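Local coordinates for protein putative cytochrome P450 YjiB (Bacillus subtilis subsp. subtilis, PDB 4RM4) that binds heme and probably acts as a cytochrome P450 monooxygenase that uses molecular oxygen to oxidise organic substrates, at residues V56-V59 and E64-S67; Q107-I112 and A359-T364; E118-F123 and S368-M373; Y262-L265 and E270-P273. All blocks are in the same frame, centred on the assembly; numbering follows the deposited sequence. Where two conformers were deposited one is given.

Contact 1. Residues V56-V59 and E64-S67; sequences VKKV and ELFS
Helix 53-61, helix B of the cytochrome P450 fold, packs against the short edge strand that follows it through V59 and F66. V59 CG1 sits over one face of the F66 ring, 4.2 Å from F66 CG and offset toward the rim. The backbone of V59 is closer still: V59 O lies 3.5 Å from F66 CB. The F66 side chain leaves with CG anti to its own carbonyl carbon (chi1 -71°), which lays the ring alongside the end of the helix. A water sits 2.8 Å from V59 O and 2.9 Å from F66 O and can bridge the two carbonyls, though other acceptors compete for its protons. At the outer margin the long K58 chain brings NZ to 4.3 Å from L65 CD1. The charge of K58 is met by D62, in the turn between the segments. If F66 were replaced by an alanine, V59 CG1 would probably lose the ring face it rests on, which would be likely to leave a gap between helix and strand. V310 and I299 also touch both V59 and F66. The arrangement is that of helix B packed on the main mixed beta sheet (beta-1) of P450 enzymes.

Contact 2. Residues Q107-I112 and A359-T364; sequences QWEPRI and ANIALT
The flat group nearest to I361 is the backbone carbonyl of E109, whose O lies 3.8 Å from I361 CD1. The E109 carboxylate is only at the margin, with OE2 4.4 Å from the same I361 CD1, and no ring face or edge is used across the two segments. The closest touch is aliphatic, I361 CD1 to E109 CG at 3.6 Å. E109 holds CG anti to the backbone N (chi1 180°), which sets CG against I361 CD1, and the chain stays extended beyond it. The two side chains cross obliquely. I112 meets the same methyl from one turn further along the helix, with CG2 4.1 Å from I361 CD1. The two isoleucine side chains cross at about a right angle. P110 lies between E109 and I112, at a kink where two backbone N atoms make no bond to the preceding turn. The bond from I112 N to W108 O, 3.0 Å long, picks up the helix again. L357, on helix 352-369, touches both E109 and I112, and V143 of helix 138-147 also packs on I112. These three helices correspond to D, L and E, members of the helix bundle that forms the P450 core.

Contact 3. Residues E118-F123 and S368-M373; sequences ELIQKF and SAFPHM
F123 CG stands between its backbone N and carbonyl carbon (chi1 60°), a crowded position that puts one face of the ring by I120 O and CE1 by F370. F370 holds CG anti to its carbonyl carbon (chi1 -64°), and the two rings come together at their rims. F123 CE1 lies 3.8 Å from F370 CE2. The centroids are 6.0 Å apart and the planes differ by 13°, so the rings are nearly parallel, yet neither covers the face of the other. This is not a stack. One face of F123 is taken by a backbone carbonyl of its own helix: I120 O lies 3.8 Å above the ring plane, toward the rim. I120 reaches across with CG2, which touches A369 CB at 3.8 Å and comes obliquely to F370 CE2, 4.4 Å away. The contact joins the C-terminal ends of helices D and L in the helix bundle of the P450 fold. A369 is still helical, while F370 is the first residue to leave helical backbone angles as the chain heads for strand 374-380. The small A369 probably lets the branched I120 come close to the last turn of helix L. F129 meets the rings of both F123 and F370. Q124 NE2, just beyond the first segment, is hydrogen-bonded to A369 O.

Contact 4. Residues Y262-L265 and E270-P273; sequences YEEL and ELMP
L265 and M272 cross at about a right angle, and their terminal methyls meet, with L265 CD1 3.8 Å from M272 CE. The methionine reaches this point by a bent path. Its CG is anti to the backbone N (chi1 -175°), and the chain then turns at both chi2 and chi3, which brings CE back toward the first segment. The other branch of L265 serves a different partner. L265 CD2 rests against the root of L271, 4.0 Å from L271 CB, with the two leucines set at a slant. The two branches of L265 thus serve two consecutive residues. In the P450 fold the contact joins helix J (261-267) to the 3-10 turn and the start of helix K (272-282), across a short connection. L271 lies in the 3-10 segment that leads into helix K. Its outer end faces E264, whose side chain bends at chi2 and runs at a slant to L271, bringing E264 OE2 to 3.3 Å from L271 CD1. E264 CG lies 3.9 Å from the same methyl, L271 CD1. The carboxylate is not left to the leucine alone, for R333 forms a salt bridge with E264 OE2. Neighbouring helices also reach the apolar side: I255 and I367 touch L265, and L363 touches M272.

Overall arrangement
Contact 1 comes first along the chain and stands apart. Its centre is 34 to 43 Å from the centres of the others, with contacts 2 and 3 on the opposite side of the chain's centre. It belongs to the beta-sheet side of the P450 fold. Contacts 2, 3 and 4 cluster, with centres 15 to 16 Å apart. Contacts 2 and 3 alternate along the chain and share helices 102-123 and 352-369, pairing these helices at two levels. Contact 4 is nested inside the loops they close. It touches contact 2 where M272 CE packs 3.7 Å from L363 CB, and contact 3 through a probable hydrogen bond from Y262 OH to F370 O. Helices distant in sequence are thus gathered into one helical region.

Contact 1. Residues V56-V59 and E64-S67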
loop_
_atom_site.group_PDB
_atom_site.type_symbol
_atom_site.label_atom_id
_atom_site.label_comp_id
_atom_site.label_asym_id
_atom_site.label_seq_id
_atom_site.Cartn_x
_atom_site.Cartn_y
_atom_site.Cartn_z
ATOM N N VAL A 56 -12.217 -13.804 -4.991
ATOM C CA VAL A 56 -11.255 -12.707 -5.052
ATOM C C VAL A 56 -9.858 -13.211 -5.410
ATOM O O VAL A 56 -9.185 -12.647 -6.268
ATOM C CB VAL A 56 -11.179 -11.923 -3.721
ATOM C CG1 VAL A 56 -9.944 -11.010 -3.720
ATOM C CG2 VAL A 56 -12.443 -11.110 -3.506
ATOM N N LYS A 57 -9.411 -14.278 -4.757
ATOM C CA LYS A 57 -8.042 -14.755 -4.966
ATOM C C LYS A 57 -7.865 -15.296 -6.391
ATOM O O LYS A 57 -6.827 -15.080 -7.032
ATOM C CB LYS A 57 -7.675 -15.814 -3.920
ATOM C CG LYS A 57 -6.184 -16.079 -3.826
ATOM C CD LYS A 57 -5.845 -16.955 -2.638
ATOM C CE LYS A 57 -4.338 -17.087 -2.455
ATOM N NZ LYS A 57 -4.053 -17.828 -1.193
ATOM N N LYS A 58 -8.891 -15.967 -6.900
ATOM C CA LYS A 58 -8.850 -16.465 -8.272
ATOM C C LYS A 58 -8.769 -15.321 -9.284
ATOM O O LYS A 58 -7.946 -15.361 -10.203
ATOM C CB LYS A 58 -10.066 -17.338 -8.579
ATOM C CG LYS A 58 -10.146 -17.727 -10.062
ATOM C CD LYS A 58 -11.008 -18.970 -10.291
ATOM C CE LYS A 58 -11.027 -19.367 -11.772
ATOM N NZ LYS A 58 -9.692 -19.805 -12.260
ATOM N N VAL A 59 -9.630 -14.314 -9.132
ATOM C CA VAL A 59 -9.614 -13.164 -10.045
ATOM C C VAL A 59 -8.221 -12.520 -10.072
ATOM O O VAL A 59 -7.636 -12.306 -11.123
ATOM C CB VAL A 59 -10.682 -12.098 -9.665
ATOM C CG1 VAL A 59 -10.496 -10.791 -10.463
ATOM C CG2 VAL A 59 -12.108 -12.662 -9.859
ATOM N N GLU A 64 -4.047 -15.777 -16.672
ATOM C CA GLU A 64 -4.511 -16.289 -17.961
ATOM C C GLU A 64 -5.907 -15.774 -18.331
ATOM O O GLU A 64 -6.203 -15.565 -19.513
ATOM C CB GLU A 64 -4.493 -17.824 -17.971
ATOM C CG GLU A 64 -3.105 -18.436 -17.794
ATOM C CD GLU A 64 -2.632 -18.429 -16.339
ATOM O OE1 GLU A 64 -3.438 -18.088 -15.435
ATOM O OE2 GLU A 64 -1.453 -18.775 -16.099
ATOM N N LEU A 65 -6.758 -15.575 -17.322
ATOM C CA LEU A 65 -8.149 -15.185 -17.537
ATOM C C LEU A 65 -8.457 -13.718 -17.235
ATOM O O LEU A 65 -9.432 -13.173 -17.739
ATOM C CB LEU A 65 -9.078 -16.079 -16.696
ATOM C CG LEU A 65 -9.258 -17.520 -17.179
ATOM C CD1 LEU A 65 -10.132 -18.273 -16.205
ATOM C CD2 LEU A 65 -9.866 -17.544 -18.568
ATOM N N PHE A 66 -7.634 -13.078 -16.410
ATOM C CA PHE A 66 -7.963 -11.739 -15.927
ATOM C C PHE A 66 -6.759 -10.814 -16.064
ATOM O O PHE A 66 -5.737 -11.027 -15.420
ATOM C CB PHE A 66 -8.453 -11.788 -14.464
ATOM C CG PHE A 66 -9.814 -12.393 -14.300
ATOM C CD1 PHE A 66 -10.952 -11.673 -14.627
ATOM C CD2 PHE A 66 -9.959 -13.680 -13.812
ATOM C CE1 PHE A 66 -12.219 -12.245 -14.481
ATOM C CE2 PHE A 66 -11.219 -14.248 -13.675
ATOM C CZ PHE A 66 -12.337 -13.522 -14.004
ATOM N N SER A 67 -6.889 -9.815 -16.943
ATOM C CA SER A 67 -5.813 -8.898 -17.315
ATOM C C SER A 67 -5.668 -7.701 -16.375
ATOM O O SER A 67 -6.646 -7.255 -15.776
ATOM C CB SER A 67 -6.064 -8.390 -18.740
ATOM O OG SER A 67 -5.166 -7.359 -19.126
HETATM O O HOH W 1 -5.387 -11.785 -12.620
#

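Contact 2. Residues Q107-I112 and A359-T364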
loop_
_atom_site.group_PDB
_atom_site.type_symbol
_atom_site.label_atom_id
_atom_site.label_comp_id
_atom_site.label_asym_id
_atom_site.label_seq_id
_atom_site.Cartn_x
_atom_site.Cartn_y
_atom_site.Cartn_z
ATOM N N GLN A 107 20.197 -4.020 4.538
ATOM C CA GLN A 107 21.110 -2.906 4.348
ATOM C C GLN A 107 20.491 -1.582 4.777
ATOM O O GLN A 107 21.188 -0.680 5.240
ATOM C CB GLN A 107 21.493 -2.838 2.872
ATOM C CG GLN A 107 22.816 -2.175 2.574
ATOM C CD GLN A 107 23.182 -2.324 1.117
ATOM O OE1 GLN A 107 22.305 -2.466 0.265
ATOM N NE2 GLN A 107 24.481 -2.314 0.823
ATOM N N TRP A 108 19.176 -1.472 4.626
ATOM C CA TRP A 108 18.485 -0.208 4.850
ATOM C C TRP A 108 17.765 -0.106 6.202
ATOM O O TRP A 108 17.319 0.973 6.585
ATOM C CB TRP A 108 17.524 0.078 3.686
ATOM C CG TRP A 108 18.260 0.618 2.469
ATOM C CD1 TRP A 108 18.694 -0.089 1.386
ATOM C CD2 TRP A 108 18.676 1.975 2.255
ATOM N NE1 TRP A 108 19.341 0.748 0.498
ATOM C CE2 TRP A 108 19.349 2.019 1.012
ATOM C CE3 TRP A 108 18.534 3.160 2.989
ATOM C CZ2 TRP A 108 19.877 3.205 0.486
ATOM C CZ3 TRP A 108 19.064 4.337 2.465
ATOM C CH2 TRP A 108 19.729 4.346 1.227
ATOM N N GLU A 109 17.680 -1.216 6.923
ATOM C CA GLU A 109 16.980 -1.243 8.211
ATOM C C GLU A 109 17.535 -0.180 9.166
ATOM O O GLU A 109 16.766 0.560 9.792
ATOM C CB GLU A 109 17.052 -2.633 8.843
ATOM C CG GLU A 109 16.352 -2.731 10.186
ATOM C CD GLU A 109 16.469 -4.109 10.797
ATOM O OE1 GLU A 109 17.285 -4.916 10.295
ATOM O OE2 GLU A 109 15.744 -4.385 11.777
ATOM N N PRO A 110 18.873 -0.111 9.287
ATOM C CA PRO A 110 19.526 0.966 10.033
ATOM C C PRO A 110 18.933 2.334 9.730
ATOM O O PRO A 110 18.516 3.036 10.657
ATOM C CB PRO A 110 20.968 0.917 9.517
ATOM C CG PRO A 110 21.149 -0.468 8.939
ATOM C CD PRO A 110 19.829 -1.171 8.924
ATOM N N ARG A 111 18.886 2.716 8.456
ATOM C CA ARG A 111 18.421 4.054 8.095
ATOM C C ARG A 111 16.930 4.278 8.325
ATOM O O ARG A 111 16.504 5.394 8.625
ATOM C CB ARG A 111 18.787 4.406 6.652
ATOM C CG ARG A 111 19.715 5.611 6.542
ATOM C CD ARG A 111 19.027 6.884 7.033
ATOM N NE ARG A 111 19.986 7.845 7.572
ATOM C CZ ARG A 111 19.719 9.126 7.803
ATOM N NH1 ARG A 111 18.517 9.625 7.527
ATOM N NH2 ARG A 111 20.663 9.914 8.298
ATOM N N ILE A 112 16.132 3.224 8.173
ATOM C CA ILE A 112 14.702 3.347 8.421
ATOM C C ILE A 112 14.478 3.562 9.914
ATOM O O ILE A 112 13.602 4.338 10.314
ATOM C CB ILE A 112 13.935 2.110 7.914
ATOM C CG1 ILE A 112 14.180 1.943 6.400
ATOM C CG2 ILE A 112 12.449 2.234 8.260
ATOM C CD1 ILE A 112 13.785 0.582 5.833
ATOM N N ALA A 359 6.644 -1.016 8.697
ATOM C CA ALA A 359 5.610 -1.140 9.721
ATOM C C ALA A 359 6.162 -1.719 11.017
ATOM O O ALA A 359 5.827 -1.249 12.110
ATOM C CB ALA A 359 4.456 -1.999 9.211
ATOM N N ASN A 360 6.995 -2.748 10.903
ATOM C CA ASN A 360 7.564 -3.352 12.105
ATOM C C ASN A 360 8.350 -2.307 12.879
ATOM O O ASN A 360 8.175 -2.150 14.087
ATOM C CB ASN A 360 8.466 -4.529 11.749
ATOM C CG ASN A 360 9.046 -5.216 12.976
ATOM O OD1 ASN A 360 9.415 -4.569 13.955
ATOM N ND2 ASN A 360 9.113 -6.538 12.930
ATOM N N ILE A 361 9.219 -1.595 12.170
ATOM C CA ILE A 361 10.037 -0.562 12.790
ATOM C C ILE A 361 9.210 0.611 13.313
ATOM O O ILE A 361 9.356 1.022 14.466
ATOM C CB ILE A 361 11.124 -0.066 11.833
ATOM C CG1 ILE A 361 12.237 -1.115 11.757
ATOM C CG2 ILE A 361 11.641 1.295 12.288
ATOM C CD1 ILE A 361 13.396 -0.742 10.877
ATOM N N ALA A 362 8.320 1.129 12.478
ATOM C CA ALA A 362 7.442 2.202 12.916
ATOM C C ALA A 362 6.637 1.815 14.157
ATOM O O ALA A 362 6.612 2.561 15.131
ATOM C CB ALA A 362 6.533 2.639 11.804
ATOM N N LEU A 363 5.988 0.652 14.136
ATOM C CA LEU A 363 5.112 0.284 15.254
ATOM C C LEU A 363 5.907 -0.029 16.511
ATOM O O LEU A 363 5.579 0.450 17.602
ATOM C CB LEU A 363 4.227 -0.903 14.891
ATOM C CG LEU A 363 3.307 -0.604 13.709
ATOM C CD1 LEU A 363 2.654 -1.870 13.202
ATOM C CD2 LEU A 363 2.266 0.454 14.093
ATOM N N THR A 364 6.950 -0.841 16.376
ATOM C CA THR A 364 7.718 -1.192 17.562
ATOM C C THR A 364 8.290 0.078 18.193
ATOM O O THR A 364 8.257 0.240 19.418
ATOM C CB THR A 364 8.811 -2.242 17.265
ATOM O OG1 THR A 364 9.475 -2.611 18.481
ATOM C CG2 THR A 364 9.817 -1.683 16.312
#

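Contact 3. Residues E118-F123 and S368-M373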
loop_
_atom_site.group_PDB
_atom_site.type_symbol
_atom_site.label_atom_id
_atom_site.label_comp_id
_atom_site.label_asym_id
_atom_site.label_seq_id
_atom_site.Cartn_x
_atom_site.Cartn_y
_atom_site.Cartn_z
ATOM N N GLU A 118 13.894 9.824 14.533
ATOM C CA GLU A 118 13.915 11.277 14.347
ATOM C C GLU A 118 12.517 11.880 14.300
ATOM O O GLU A 118 12.281 12.963 14.839
ATOM C CB GLU A 118 14.707 11.653 13.091
ATOM C CG GLU A 118 16.169 11.268 13.173
ATOM C CD GLU A 118 17.008 11.920 12.091
ATOM O OE1 GLU A 118 16.453 12.709 11.297
ATOM O OE2 GLU A 118 18.227 11.643 12.042
ATOM N N LEU A 119 11.585 11.175 13.658
ATOM C CA LEU A 119 10.198 11.615 13.623
ATOM C C LEU A 119 9.627 11.660 15.029
ATOM O O LEU A 119 9.014 12.647 15.433
ATOM C CB LEU A 119 9.355 10.674 12.756
ATOM C CG LEU A 119 9.530 10.865 11.251
ATOM C CD1 LEU A 119 8.898 9.702 10.486
ATOM C CD2 LEU A 119 8.938 12.193 10.825
ATOM N N ILE A 120 9.833 10.577 15.765
ATOM C CA ILE A 120 9.303 10.453 17.115
ATOM C C ILE A 120 9.823 11.564 18.039
ATOM O O ILE A 120 9.059 12.142 18.821
ATOM C CB ILE A 120 9.593 9.059 17.703
ATOM C CG1 ILE A 120 8.834 7.993 16.901
ATOM C CG2 ILE A 120 9.208 9.018 19.173
ATOM C CD1 ILE A 120 9.046 6.564 17.366
ATOM N N GLN A 121 11.113 11.875 17.922
ATOM C CA GLN A 121 11.741 12.913 18.737
ATOM C C GLN A 121 10.989 14.237 18.683
ATOM O O GLN A 121 10.922 14.959 19.683
ATOM C CB GLN A 121 13.206 13.119 18.327
ATOM C CG GLN A 121 14.187 12.163 18.990
ATOM C CD GLN A 121 15.559 12.171 18.335
ATOM O OE1 GLN A 121 15.703 12.556 17.173
ATOM N NE2 GLN A 121 16.575 11.737 19.079
ATOM N N LYS A 122 10.413 14.548 17.524
ATOM C CA LYS A 122 9.692 15.803 17.336
ATOM C C LYS A 122 8.421 15.903 18.185
ATOM O O LYS A 122 8.022 17.003 18.569
ATOM C CB LYS A 122 9.353 16.028 15.853
ATOM C CG LYS A 122 10.556 16.202 14.937
ATOM C CD LYS A 122 10.116 16.616 13.531
ATOM C CE LYS A 122 11.282 16.655 12.557
ATOM N NZ LYS A 122 12.297 17.684 12.921
ATOM N N PHE A 123 7.784 14.768 18.482
ATOM C CA PHE A 123 6.555 14.804 19.280
ATOM C C PHE A 123 6.629 14.020 20.593
ATOM O O PHE A 123 5.610 13.801 21.251
ATOM C CB PHE A 123 5.321 14.408 18.448
ATOM C CG PHE A 123 5.377 13.021 17.862
ATOM C CD1 PHE A 123 4.791 11.949 18.519
ATOM C CD2 PHE A 123 5.985 12.794 16.639
ATOM C CE1 PHE A 123 4.817 10.681 17.973
ATOM C CE2 PHE A 123 6.022 11.519 16.088
ATOM C CZ PHE A 123 5.436 10.463 16.756
ATOM N N SER A 368 7.322 1.590 21.930
ATOM C CA SER A 368 8.423 1.676 22.888
ATOM C C SER A 368 8.546 3.081 23.485
ATOM O O SER A 368 8.868 3.247 24.668
ATOM C CB SER A 368 9.741 1.280 22.207
ATOM O OG SER A 368 10.821 1.248 23.126
ATOM N N ALA A 369 8.288 4.097 22.664
ATOM C CA ALA A 369 8.444 5.477 23.107
ATOM C C ALA A 369 7.333 5.925 24.045
ATOM O O ALA A 369 7.515 6.869 24.816
ATOM C CB ALA A 369 8.530 6.419 21.910
ATOM N N PHE A 370 6.188 5.255 23.977
ATOM C CA PHE A 370 5.012 5.689 24.728
ATOM C C PHE A 370 4.432 4.585 25.601
ATOM O O PHE A 370 3.985 3.551 25.098
ATOM C CB PHE A 370 3.956 6.252 23.777
ATOM C CG PHE A 370 4.408 7.489 23.056
ATOM C CD1 PHE A 370 4.508 8.695 23.730
ATOM C CD2 PHE A 370 4.773 7.439 21.720
ATOM C CE1 PHE A 370 4.939 9.840 23.084
ATOM C CE2 PHE A 370 5.212 8.582 21.062
ATOM C CZ PHE A 370 5.294 9.785 21.750
ATOM N N PRO A 371 4.450 4.797 26.923
ATOM C CA PRO A 371 3.950 3.779 27.850
ATOM C C PRO A 371 2.462 3.516 27.648
ATOM O O PRO A 371 2.015 2.366 27.706
ATOM C CB PRO A 371 4.225 4.393 29.230
ATOM C CG PRO A 371 4.347 5.861 28.989
ATOM C CD PRO A 371 4.947 5.997 27.624
ATOM N N HIS A 372 1.703 4.574 27.394
ATOM C CA HIS A 372 0.266 4.439 27.206
ATOM C C HIS A 372 -0.248 5.416 26.153
ATOM O O HIS A 372 0.267 6.522 26.005
ATOM C CB HIS A 372 -0.473 4.643 28.532
ATOM C CG HIS A 372 -1.958 4.775 28.378
ATOM N ND1 HIS A 372 -2.800 3.686 28.311
ATOM C CD2 HIS A 372 -2.750 5.869 28.280
ATOM C CE1 HIS A 372 -4.047 4.102 28.178
ATOM N NE2 HIS A 372 -4.044 5.424 28.158
ATOM N N MET A 373 -1.278 4.994 25.430
ATOM C CA MET A 373 -1.815 5.774 24.330
ATOM C C MET A 373 -3.308 5.473 24.209
ATOM O O MET A 373 -3.732 4.339 24.431
ATOM C CB MET A 373 -1.066 5.393 23.051
ATOM C CG MET A 373 -1.255 6.310 21.884
ATOM S SD MET A 373 -0.333 5.715 20.450
ATOM C CE MET A 373 1.347 6.159 20.866
#

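Contact 4. Residues Y262-L265 and E270-P273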
loop_
_atom_site.group_PDB
_atom_site.type_symbol
_atom_site.label_atom_id
_atom_site.label_comp_id
_atom_site.label_asym_id
_atom_site.label_seq_id
_atom_site.Cartn_x
_atom_site.Cartn_y
_atom_site.Cartn_z
ATOM N N TYR A 262 -1.758 -3.450 23.182
ATOM C CA TYR A 262 -0.708 -2.425 23.225
ATOM C C TYR A 262 0.346 -2.799 24.260
ATOM O O TYR A 262 1.545 -2.749 23.997
ATOM C CB TYR A 262 -1.306 -1.046 23.558
ATOM C CG TYR A 262 -0.351 0.133 23.394
ATOM C CD1 TYR A 262 -0.350 0.897 22.234
ATOM C CD2 TYR A 262 0.538 0.488 24.404
ATOM C CE1 TYR A 262 0.526 1.989 22.081
ATOM C CE2 TYR A 262 1.412 1.564 24.257
ATOM C CZ TYR A 262 1.401 2.303 23.096
ATOM O OH TYR A 262 2.258 3.383 22.959
ATOM N N GLU A 263 -0.123 -3.189 25.441
ATOM C CA GLU A 263 0.748 -3.530 26.551
ATOM C C GLU A 263 1.531 -4.810 26.266
ATOM O O GLU A 263 2.707 -4.928 26.614
ATOM C CB GLU A 263 -0.096 -3.696 27.819
ATOM C CG GLU A 263 -0.897 -2.453 28.219
ATOM C CD GLU A 263 -1.835 -1.919 27.131
ATOM O OE1 GLU A 263 -2.558 -2.708 26.471
ATOM O OE2 GLU A 263 -1.853 -0.683 26.947
ATOM N N GLU A 264 0.857 -5.774 25.645
ATOM C CA GLU A 264 1.483 -7.047 25.288
ATOM C C GLU A 264 2.605 -6.818 24.275
ATOM O O GLU A 264 3.681 -7.402 24.391
ATOM C CB GLU A 264 0.448 -8.025 24.721
ATOM C CG GLU A 264 1.030 -9.306 24.136
ATOM C CD GLU A 264 1.361 -10.366 25.193
ATOM O OE1 GLU A 264 0.972 -10.206 26.375
ATOM O OE2 GLU A 264 2.009 -11.373 24.831
ATOM N N LEU A 265 2.350 -5.971 23.279
ATOM C CA LEU A 265 3.381 -5.659 22.284
ATOM C C LEU A 265 4.546 -4.896 22.916
ATOM O O LEU A 265 5.703 -5.127 22.578
ATOM C CB LEU A 265 2.803 -4.875 21.090
ATOM C CG LEU A 265 1.971 -5.716 20.117
ATOM C CD1 LEU A 265 1.352 -4.876 18.983
ATOM C CD2 LEU A 265 2.820 -6.862 19.568
ATOM N N GLU A 270 8.686 -9.072 20.180
ATOM C CA GLU A 270 8.908 -10.155 19.229
ATOM C C GLU A 270 7.617 -10.628 18.556
ATOM O O GLU A 270 7.653 -11.341 17.557
ATOM C CB GLU A 270 9.638 -11.350 19.875
ATOM C CG GLU A 270 8.830 -12.123 20.912
ATOM C CD GLU A 270 8.846 -11.464 22.282
ATOM O OE1 GLU A 270 9.473 -10.396 22.414
ATOM O OE2 GLU A 270 8.241 -12.026 23.227
ATOM N N LEU A 271 6.476 -10.242 19.106
ATOM C CA LEU A 271 5.212 -10.626 18.496
ATOM C C LEU A 271 4.830 -9.717 17.325
ATOM O O LEU A 271 3.842 -9.971 16.636
ATOM C CB LEU A 271 4.096 -10.629 19.538
ATOM C CG LEU A 271 4.290 -11.658 20.656
ATOM C CD1 LEU A 271 3.324 -11.395 21.784
ATOM C CD2 LEU A 271 4.112 -13.064 20.125
ATOM N N MET A 272 5.617 -8.673 17.086
ATOM C CA MET A 272 5.236 -7.667 16.094
ATOM C C MET A 272 5.090 -8.159 14.634
ATOM O O MET A 272 4.113 -7.810 13.969
ATOM C CB MET A 272 6.135 -6.432 16.188
ATOM C CG MET A 272 5.717 -5.303 15.265
ATOM S SD MET A 272 4.127 -4.589 15.746
ATOM C CE MET A 272 4.582 -3.741 17.257
ATOM N N PRO A 273 6.042 -8.963 14.120
ATOM C CA PRO A 273 5.836 -9.393 12.726
ATOM C C PRO A 273 4.453 -10.026 12.513
ATOM O O PRO A 273 3.779 -9.749 11.528
ATOM C CB PRO A 273 6.936 -10.446 12.516
ATOM C CG PRO A 273 8.026 -10.030 13.449
ATOM C CD PRO A 273 7.312 -9.476 14.674
#